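Side-chain contacts in peptidase M16 inactive domain family protein (Pseudomonas fluorescens, PDB 3GWB), which belongs to the M16 peptidase family and is probably a metal-binding hydrolase, its precise role being unknown: residues L153-M156 against K157-G161; G89-D93 against M94-S98; A68-D71 against V72-A76. One frame throughout, in Å; residues are numbered along the deposited sequence.

Overall arrangement
The three contacts are local. They come along the chain in the order interaction 3, interaction 2, interaction 1. Interaction 3 caps the start of helix 72-80 at the surface, its centre about 28 Å from the centre of the chain. Strand 85-90 follows that helix, and interaction 2 is the turn joining it to strand 95-102. The centres of interactions 2 and 3 are about 22 Å apart, with nearest atoms about 10 Å apart. Interaction 1 closes helix 147-160, which packs on the sheet holding strands 249-257 and 414-419. Interaction 1 touches interaction 2 where Met156 CE lies 4.0 Å from Lys92 CE. Interactions 1 and 3 are well separated, about 26 Å between nearest atoms.

Interaction 1: residues L153-M156 against K157-G161; sequences LELM and KRLYG
Glu154 and Arg158 form a salt bridge one turn apart on helix 147-160. From CB, the Glu154 chain leaves with CG anti to the backbone N (chi1 172°) and then bends at chi2. CG lies at the edge of the Arg158 guanidinium, 3.7 Å from NE. At the tip the two carboxylate oxygens part. OE2 takes Arg158 NE at 2.7 Å, but the N-H points poorly at it and the hydrogen bond is weak. The carboxylate and guanidinium planes are 70° apart, so this is not a flat, two-pronged pair. OE1 accepts from a water at 2.6 Å, and the same water accepts from Lys157 NZ. The extended Lys157 chain crosses Glu154 at about a right angle, and its CG touches Leu153 O. The carboxylate is shared between a direct and a water-mediated cation, which would probably favour its charged form. Arg158 NH1 also bonds weakly to Ser239 OG.

Met156, present as selenomethionine, lies alongside Tyr160, both pointing the same way. Two bends bring its CE to 3.6 Å from Tyr160 CE2, with SE at the ring edge in a Met-aromatic contact. The Tyr160 hydroxyl is hydrogen-bonded to Arg309 O. Leu155 and Leu159 meet through their CD1 methyls and pack on strands 249-257 and 414-419. Arg158 N also donates to Glu154 O. Gly161 leaves the helix with positive phi. The i to i+4 salt bridge on one side and leucines packed on a sheet on the other mark an amphipathic helix, here at its C-terminal end.

Interaction 2: residues G89-D93 against M94-S98; sequences GAYKD and MAVAS
Gly89 and Val96 face each other as an antiparallel hydrogen-bonded pair, and this is the tight part of the contact. Val96 N gives Gly89 O a short, straight bond of 2.6 Å. The return bond, Gly89 N to Val96 O at 3.1 Å, comes from above the carbonyl plane. Gly89 O also receives a CA-H...O contact from Ala95. The CG2 methyl of Val96 sits over the glycine backbone, 3.5 Å from Gly89 N. The Tyr91 OH lies over this glycine too, 3.9 Å from Gly89 CA. Next along, Ala90 and Ala95 form the non-hydrogen-bonded pair, their CB atoms 4.3 Å apart. At the turn, Tyr91 N bonds to Met94 O at 2.8 Å, where the N-H meets the oxygen nearly along the C=O axis.

The side chains beside this backbone are more loosely packed, and Tyr91 is exposed. With CG anti to its own carbonyl carbon (chi1 -49°), the ring folds back along the hairpin. Its CD2 lies 4.0 Å from CG of Met94, present as selenomethionine, the two chains crossing obliquely. Val96 CG1 comes to the ring edge, near its plane, at 4.3 Å from Tyr91 CE2. Asp93, at the turn, is instead buried. Its OD2 takes hydrogen bonds from Gln307 N and the Tyr378 hydroxyl group, while Lys92 NZ bonds to the carbonyl oxygens of Tyr165 and His167.

The hairpin lies at one side of the six-stranded mixed sheet. Strand 85-90 is at the edge of the sheet within this chain, strand 95-102 pairs onward with strand 35-42, and helix 55-62 covers the face carrying Ala90 and Ala95.

Interaction 3: residues A68-D71 against V72-A76; sequences AGKD and VGAIA
Asp71 turns its carboxylate back over the first turn of helix 72-80, toward the amides of Gly73 and Ala74. Its CG stands between the backbone N and the carbonyl carbon (chi1 83°), and from there the two oxygens reach separate amides. OD1 accepts from Ala74 N at 3.0 Å. The donor meets OD1 from above the carboxylate plane, 47° out of it. OD2 lies 3.4 Å from Gly73 N and takes a weak bond, although the N-H points fairly well at it. The Ala74 methyl comes up beside the same carboxylate, its CB 3.3 Å from OD1.

Asp71 is therefore the N-cap of the helix. An acidic side chain here meets N-H groups that have no carbonyl of a preceding turn to bond to. Its negative charge also lies at the positive end of the helix dipole, which would probably favour the ionised carboxylate. The backbone of the same residue starts the regular bonding: Ile75 N donates to Asp71 O at 3.0 Å.

The Ile75 side chain rises past that carbonyl. Its CG1 is 3.4 Å from Asp71 O, and the same CG1 also approaches Lys70 CB, at 4.2 Å. Lys70 directs CB toward the helix, where it touches the Ala74 methyl at 4.1 Å. The rest of the lysine chain leads away from the helix, extended until a bend at chi4. Only the root of this side chain packs here, against one methyl and one methylene. Val72 CG1 lies 3.9 Å from Asp71 OD2, a loose contact.

Interaction 1: residues L153-M156 against K157-G161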
ATOM      1  N   LEU A 153       3.251  20.217   2.755  1.00 24.10           N
ATOM      2  CA  LEU A 153       4.165  20.573   3.840  1.00 24.46           C
ATOM      3  C   LEU A 153       4.139  22.075   4.102  1.00 24.27           C
ATOM      4  O   LEU A 153       4.073  22.510   5.251  1.00 21.63           O
ATOM      5  CB  LEU A 153       5.599  20.140   3.508  1.00 25.37           C
ATOM      6  CG  LEU A 153       5.854  18.637   3.376  1.00 27.28           C
ATOM      7  CD1 LEU A 153       7.335  18.394   3.147  1.00 28.62           C
ATOM      8  CD2 LEU A 153       5.391  17.916   4.638  1.00 28.54           C
ATOM      9  N   GLU A 154       4.192  22.861   3.026  1.00 23.94           N
ATOM     10  CA  GLU A 154       4.166  24.319   3.129  1.00 23.99           C
ATOM     11  C   GLU A 154       2.817  24.809   3.654  1.00 22.09           C
ATOM     12  O   GLU A 154       2.762  25.730   4.467  1.00 22.27           O
ATOM     13  CB  GLU A 154       4.446  24.947   1.757  1.00 27.35           C
ATOM     14  CG  GLU A 154       4.256  26.463   1.674  1.00 30.42           C
ATOM     15  CD  GLU A 154       5.189  27.238   2.590  1.00 33.97           C
ATOM     16  OE1 GLU A 154       6.302  26.743   2.868  1.00 35.70           O
ATOM     17  OE2 GLU A 154       4.815  28.354   3.018  1.00 35.63           O
ATOM     18  N   LEU A 155       1.733  24.192   3.188  1.00 20.89           N
ATOM     19  CA  LEU A 155       0.396  24.585   3.623  1.00 20.27           C
ATOM     20  C   LEU A 155       0.226  24.368   5.124  1.00 19.29           C
ATOM     21  O   LEU A 155      -0.344  25.209   5.822  1.00 18.29           O
ATOM     22  CB  LEU A 155      -0.669  23.798   2.849  1.00 20.94           C
ATOM     23  CG  LEU A 155      -2.134  24.110   3.171  1.00 23.32           C
ATOM     24  CD1 LEU A 155      -2.390  25.600   3.043  1.00 23.94           C
ATOM     25  CD2 LEU A 155      -3.042  23.334   2.225  1.00 23.48           C
HETATM   26  N   MSE A 156       0.722  23.241   5.624  1.00 19.02           N
HETATM   27  CA  MSE A 156       0.621  22.954   7.048  1.00 20.50           C
HETATM   28  C   MSE A 156       1.462  23.937   7.860  1.00 19.42           C
HETATM   29  O   MSE A 156       1.145  24.218   9.011  1.00 21.91           O
HETATM   30  CB  MSE A 156       1.041  21.509   7.345  1.00 19.12           C
HETATM   31  CG  MSE A 156       0.002  20.460   6.932  1.00 18.49           C
HETATM   32 SE   MSE A 156      -1.617  20.654   7.751  1.00 16.87          SE
HETATM   33  CE  MSE A 156      -1.341  19.760   9.292  1.00 19.20           C
ATOM     34  N   LYS A 157       2.526  24.468   7.264  1.00 19.63           N
ATOM     35  CA  LYS A 157       3.371  25.439   7.959  1.00 19.58           C
ATOM     36  C   LYS A 157       2.640  26.772   8.112  1.00 19.50           C
ATOM     37  O   LYS A 157       2.653  27.380   9.185  1.00 21.37           O
ATOM     38  CB  LYS A 157       4.670  25.682   7.187  1.00 21.75           C
ATOM     39  CG  LYS A 157       5.572  24.465   7.039  1.00 27.14           C
ATOM     40  CD  LYS A 157       6.832  24.808   6.238  1.00 30.54           C
ATOM     41  CE  LYS A 157       7.657  23.567   5.946  1.00 32.43           C
ATOM     42  NZ  LYS A 157       8.816  23.870   5.063  1.00 34.17           N
ATOM     43  N   ARG A 158       2.017  27.226   7.029  1.00 18.40           N
ATOM     44  CA  ARG A 158       1.282  28.489   7.029  1.00 18.89           C
ATOM     45  C   ARG A 158       0.061  28.430   7.939  1.00 18.28           C
ATOM     46  O   ARG A 158      -0.299  29.411   8.588  1.00 18.97           O
ATOM     47  CB  ARG A 158       0.844  28.836   5.602  1.00 18.23           C
ATOM     48  CG  ARG A 158       1.974  29.314   4.694  1.00 22.68           C
ATOM     49  CD  ARG A 158       1.586  29.213   3.228  1.00 25.99           C
ATOM     50  NE  ARG A 158       2.638  29.711   2.346  1.00 28.56           N
ATOM     51  CZ  ARG A 158       2.785  30.987   2.007  1.00 27.53           C
ATOM     52  NH1 ARG A 158       1.940  31.895   2.473  1.00 28.08           N
ATOM     53  NH2 ARG A 158       3.784  31.358   1.216  1.00 26.77           N
ATOM     54  N   LEU A 159      -0.562  27.259   7.993  1.00 17.54           N
ATOM     55  CA  LEU A 159      -1.759  27.042   8.795  1.00 15.17           C
ATOM     56  C   LEU A 159      -1.508  26.999  10.304  1.00 16.23           C
ATOM     57  O   LEU A 159      -2.247  27.607  11.081  1.00 14.86           O
ATOM     58  CB  LEU A 159      -2.415  25.726   8.365  1.00 15.96           C
ATOM     59  CG  LEU A 159      -3.908  25.669   8.037  1.00 16.87           C
ATOM     60  CD1 LEU A 159      -4.204  26.555   6.844  1.00 16.38           C
ATOM     61  CD2 LEU A 159      -4.305  24.225   7.726  1.00 16.71           C
ATOM     62  N   TYR A 160      -0.465  26.280  10.713  1.00 15.24           N
ATOM     63  CA  TYR A 160      -0.153  26.113  12.135  1.00 15.20           C
ATOM     64  C   TYR A 160       1.052  26.861  12.721  1.00 15.61           C
ATOM     65  O   TYR A 160       1.247  26.855  13.935  1.00 17.70           O
ATOM     66  CB  TYR A 160      -0.001  24.621  12.424  1.00 14.91           C
ATOM     67  CG  TYR A 160      -1.298  23.856  12.341  1.00 14.43           C
ATOM     68  CD1 TYR A 160      -2.194  23.863  13.405  1.00 15.20           C
ATOM     69  CD2 TYR A 160      -1.635  23.130  11.199  1.00 13.35           C
ATOM     70  CE1 TYR A 160      -3.397  23.166  13.346  1.00 15.24           C
ATOM     71  CE2 TYR A 160      -2.848  22.423  11.129  1.00 14.47           C
ATOM     72  CZ  TYR A 160      -3.720  22.451  12.212  1.00 14.21           C
ATOM     73  OH  TYR A 160      -4.915  21.767  12.172  1.00 16.25           O
ATOM     74  N   GLY A 161       1.867  27.487  11.881  1.00 17.16           N
ATOM     75  CA  GLY A 161       3.019  28.214  12.399  1.00 19.51           C
ATOM     76  C   GLY A 161       3.932  27.402  13.311  1.00 20.11           C
ATOM     77  O   GLY A 161       4.560  26.438  12.868  1.00 19.54           O
TER
HETATM   78  O   HOH W   1       7.464  24.400   2.716  1.00 37.86           O

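Interaction 2: residues G89-D93 against M94-S98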
ATOM      1  N   GLY A  89       1.274   2.455  13.316  1.00 13.23           N
ATOM      2  CA  GLY A  89       1.252   3.695  12.570  1.00 12.69           C
ATOM      3  C   GLY A  89       1.306   4.872  13.521  1.00 10.23           C
ATOM      4  O   GLY A  89       0.762   4.808  14.620  1.00  9.39           O
ATOM      5  N   ALA A  90       1.977   5.939  13.101  1.00 11.41           N
ATOM      6  CA  ALA A  90       2.093   7.143  13.911  1.00 13.32           C
ATOM      7  C   ALA A  90       1.598   8.315  13.068  1.00 14.51           C
ATOM      8  O   ALA A  90       1.848   8.374  11.861  1.00 15.12           O
ATOM      9  CB  ALA A  90       3.548   7.356  14.341  1.00 12.82           C
ATOM     10  N   TYR A  91       0.889   9.236  13.712  1.00 14.92           N
ATOM     11  CA  TYR A  91       0.320  10.391  13.034  1.00 17.97           C
ATOM     12  C   TYR A  91       0.640  11.676  13.786  1.00 16.61           C
ATOM     13  O   TYR A  91       1.662  11.762  14.457  1.00 17.95           O
ATOM     14  CB  TYR A  91      -1.190  10.178  12.920  1.00 22.72           C
ATOM     15  CG  TYR A  91      -1.505   8.805  12.370  1.00 30.92           C
ATOM     16  CD1 TYR A  91      -1.293   8.512  11.024  1.00 31.94           C
ATOM     17  CD2 TYR A  91      -1.919   7.772  13.210  1.00 32.11           C
ATOM     18  CE1 TYR A  91      -1.478   7.227  10.524  1.00 33.71           C
ATOM     19  CE2 TYR A  91      -2.108   6.478  12.724  1.00 34.11           C
ATOM     20  CZ  TYR A  91      -1.884   6.212  11.380  1.00 34.56           C
ATOM     21  OH  TYR A  91      -2.053   4.940  10.885  1.00 39.04           O
ATOM     22  N   LYS A  92      -0.236  12.669  13.672  1.00 16.88           N
ATOM     23  CA  LYS A  92      -0.035  13.950  14.334  1.00 17.16           C
ATOM     24  C   LYS A  92      -0.321  13.888  15.828  1.00 17.91           C
ATOM     25  O   LYS A  92       0.520  14.271  16.634  1.00 17.41           O
ATOM     26  CB  LYS A  92      -0.931  15.023  13.703  1.00 17.10           C
ATOM     27  CG  LYS A  92      -0.619  15.359  12.259  1.00 17.48           C
ATOM     28  CD  LYS A  92       0.633  16.186  12.145  1.00 17.42           C
ATOM     29  CE  LYS A  92       0.793  16.756  10.742  1.00 18.01           C
ATOM     30  NZ  LYS A  92       1.937  17.699  10.687  1.00 20.15           N
ATOM     31  N   ASP A  93      -1.506  13.418  16.206  1.00 17.65           N
ATOM     32  CA  ASP A  93      -1.828  13.364  17.626  1.00 20.81           C
ATOM     33  C   ASP A  93      -1.912  11.975  18.249  1.00 19.20           C
ATOM     34  O   ASP A  93      -2.109  11.850  19.451  1.00 22.14           O
ATOM     35  CB  ASP A  93      -3.105  14.184  17.925  1.00 23.28           C
ATOM     36  CG  ASP A  93      -4.308  13.729  17.127  1.00 26.05           C
ATOM     37  OD1 ASP A  93      -4.142  12.910  16.199  1.00 26.08           O
ATOM     38  OD2 ASP A  93      -5.431  14.202  17.426  1.00 26.43           O
HETATM   39  N   MSE A  94      -1.743  10.927  17.451  1.00 17.01           N
HETATM   40  CA  MSE A  94      -1.781   9.576  17.996  1.00 15.54           C
HETATM   41  C   MSE A  94      -0.798   8.637  17.304  1.00 14.29           C
HETATM   42  O   MSE A  94      -0.271   8.941  16.234  1.00 13.66           O
HETATM   43  CB  MSE A  94      -3.201   8.981  17.918  1.00 17.72           C
HETATM   44  CG  MSE A  94      -3.835   8.943  16.525  1.00 21.25           C
HETATM   45 SE   MSE A  94      -5.336   7.903  16.424  1.00 23.64          SE
HETATM   46  CE  MSE A  94      -6.534   8.910  17.280  1.00 20.35           C
ATOM     47  N   ALA A  95      -0.540   7.512  17.957  1.00 12.39           N
ATOM     48  CA  ALA A  95       0.336   6.466  17.444  1.00 12.68           C
ATOM     49  C   ALA A  95      -0.405   5.187  17.801  1.00 11.96           C
ATOM     50  O   ALA A  95      -0.997   5.086  18.879  1.00 12.62           O
ATOM     51  CB  ALA A  95       1.699   6.505  18.131  1.00 12.10           C
ATOM     52  N   VAL A  96      -0.376   4.210  16.905  1.00 10.61           N
ATOM     53  CA  VAL A  96      -1.106   2.979  17.155  1.00 11.34           C
ATOM     54  C   VAL A  96      -0.299   1.704  16.993  1.00 10.69           C
ATOM     55  O   VAL A  96       0.717   1.662  16.295  1.00  8.75           O
ATOM     56  CB  VAL A  96      -2.340   2.884  16.218  1.00 13.66           C
ATOM     57  CG1 VAL A  96      -3.118   4.205  16.239  1.00 15.53           C
ATOM     58  CG2 VAL A  96      -1.898   2.569  14.798  1.00 15.59           C
ATOM     59  N   ALA A  97      -0.766   0.674  17.687  1.00  7.71           N
ATOM     60  CA  ALA A  97      -0.195  -0.657  17.628  1.00  6.83           C
ATOM     61  C   ALA A  97      -1.449  -1.521  17.678  1.00  7.48           C
ATOM     62  O   ALA A  97      -2.303  -1.345  18.560  1.00  5.49           O
ATOM     63  CB  ALA A  97       0.693  -0.921  18.815  1.00  7.34           C
ATOM     64  N   SER A  98      -1.574  -2.437  16.725  1.00  5.24           N
ATOM     65  CA  SER A  98      -2.755  -3.285  16.655  1.00 10.02           C
ATOM     66  C   SER A  98      -2.439  -4.751  16.408  1.00 12.10           C
ATOM     67  O   SER A  98      -1.379  -5.099  15.884  1.00 11.76           O
ATOM     68  CB  SER A  98      -3.699  -2.787  15.551  1.00 10.44           C
ATOM     69  OG  SER A  98      -3.092  -2.846  14.268  1.00 12.68           O
TER

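Interaction 3: residues A68-D71 against V72-A76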
ATOM      1  N   ALA A  68      13.654  -8.809  23.454  1.00 16.08           N
ATOM      2  CA  ALA A  68      14.674  -9.648  24.075  1.00 17.63           C
ATOM      3  C   ALA A  68      14.845 -10.995  23.372  1.00 16.44           C
ATOM      4  O   ALA A  68      13.916 -11.806  23.326  1.00 16.47           O
ATOM      5  CB  ALA A  68      14.335  -9.872  25.553  1.00 16.54           C
ATOM      6  N   GLY A  69      16.033 -11.215  22.816  1.00 16.86           N
ATOM      7  CA  GLY A  69      16.334 -12.471  22.144  1.00 16.70           C
ATOM      8  C   GLY A  69      15.677 -12.738  20.801  1.00 19.16           C
ATOM      9  O   GLY A  69      15.785 -13.849  20.278  1.00 19.03           O
ATOM     10  N   LYS A  70      15.009 -11.738  20.229  1.00 19.30           N
ATOM     11  CA  LYS A  70      14.334 -11.904  18.939  1.00 19.44           C
ATOM     12  C   LYS A  70      14.546 -10.712  18.006  1.00 18.32           C
ATOM     13  O   LYS A  70      14.429  -9.561  18.426  1.00 16.45           O
ATOM     14  CB  LYS A  70      12.830 -12.074  19.144  1.00 20.53           C
ATOM     15  CG  LYS A  70      12.384 -13.376  19.744  1.00 24.48           C
ATOM     16  CD  LYS A  70      10.859 -13.390  19.807  1.00 27.04           C
ATOM     17  CE  LYS A  70      10.317 -14.771  20.107  1.00 29.73           C
ATOM     18  NZ  LYS A  70      10.859 -15.298  21.387  1.00 33.14           N
ATOM     19  N   ASP A  71      14.834 -10.992  16.738  1.00 18.00           N
ATOM     20  CA  ASP A  71      15.036  -9.931  15.755  1.00 19.07           C
ATOM     21  C   ASP A  71      13.742  -9.699  14.957  1.00 17.70           C
ATOM     22  O   ASP A  71      12.741 -10.385  15.173  1.00 17.44           O
ATOM     23  CB  ASP A  71      16.185 -10.295  14.812  1.00 21.26           C
ATOM     24  CG  ASP A  71      15.745 -11.198  13.673  1.00 25.20           C
ATOM     25  OD1 ASP A  71      15.059 -12.211  13.925  1.00 24.33           O
ATOM     26  OD2 ASP A  71      16.094 -10.889  12.512  1.00 27.50           O
ATOM     27  N   VAL A  72      13.779  -8.737  14.040  1.00 17.33           N
ATOM     28  CA  VAL A  72      12.623  -8.383  13.220  1.00 17.83           C
ATOM     29  C   VAL A  72      11.965  -9.568  12.522  1.00 17.54           C
ATOM     30  O   VAL A  72      10.745  -9.725  12.587  1.00 17.43           O
ATOM     31  CB  VAL A  72      12.989  -7.299  12.163  1.00 18.02           C
ATOM     32  CG1 VAL A  72      14.049  -7.821  11.193  1.00 18.42           C
ATOM     33  CG2 VAL A  72      11.743  -6.869  11.414  1.00 17.27           C
ATOM     34  N   GLY A  73      12.763 -10.408  11.871  1.00 16.95           N
ATOM     35  CA  GLY A  73      12.203 -11.561  11.185  1.00 15.43           C
ATOM     36  C   GLY A  73      11.582 -12.576  12.127  1.00 15.58           C
ATOM     37  O   GLY A  73      10.571 -13.195  11.802  1.00 14.51           O
ATOM     38  N   ALA A  74      12.185 -12.752  13.298  1.00 15.43           N
ATOM     39  CA  ALA A  74      11.684 -13.702  14.285  1.00 14.82           C
ATOM     40  C   ALA A  74      10.307 -13.267  14.793  1.00 14.71           C
ATOM     41  O   ALA A  74       9.394 -14.087  14.931  1.00 12.15           O
ATOM     42  CB  ALA A  74      12.659 -13.809  15.445  1.00 16.70           C
ATOM     43  N   ILE A  75      10.161 -11.977  15.072  1.00 13.38           N
ATOM     44  CA  ILE A  75       8.889 -11.453  15.556  1.00 12.21           C
ATOM     45  C   ILE A  75       7.811 -11.633  14.481  1.00 11.27           C
ATOM     46  O   ILE A  75       6.698 -12.085  14.763  1.00 12.76           O
ATOM     47  CB  ILE A  75       9.035  -9.962  15.920  1.00 11.04           C
ATOM     48  CG1 ILE A  75       9.995  -9.818  17.100  1.00 12.38           C
ATOM     49  CG2 ILE A  75       7.666  -9.351  16.255  1.00 10.71           C
ATOM     50  CD1 ILE A  75      10.413  -8.379  17.379  1.00 10.47           C
ATOM     51  N   ALA A  76       8.152 -11.304  13.241  1.00 12.98           N
ATOM     52  CA  ALA A  76       7.208 -11.430  12.139  1.00 15.31           C
ATOM     53  C   ALA A  76       6.708 -12.866  11.965  1.00 17.04           C
ATOM     54  O   ALA A  76       5.510 -13.100  11.797  1.00 16.27           O
ATOM     55  CB  ALA A  76       7.855 -10.948  10.858  1.00 16.58           C
TER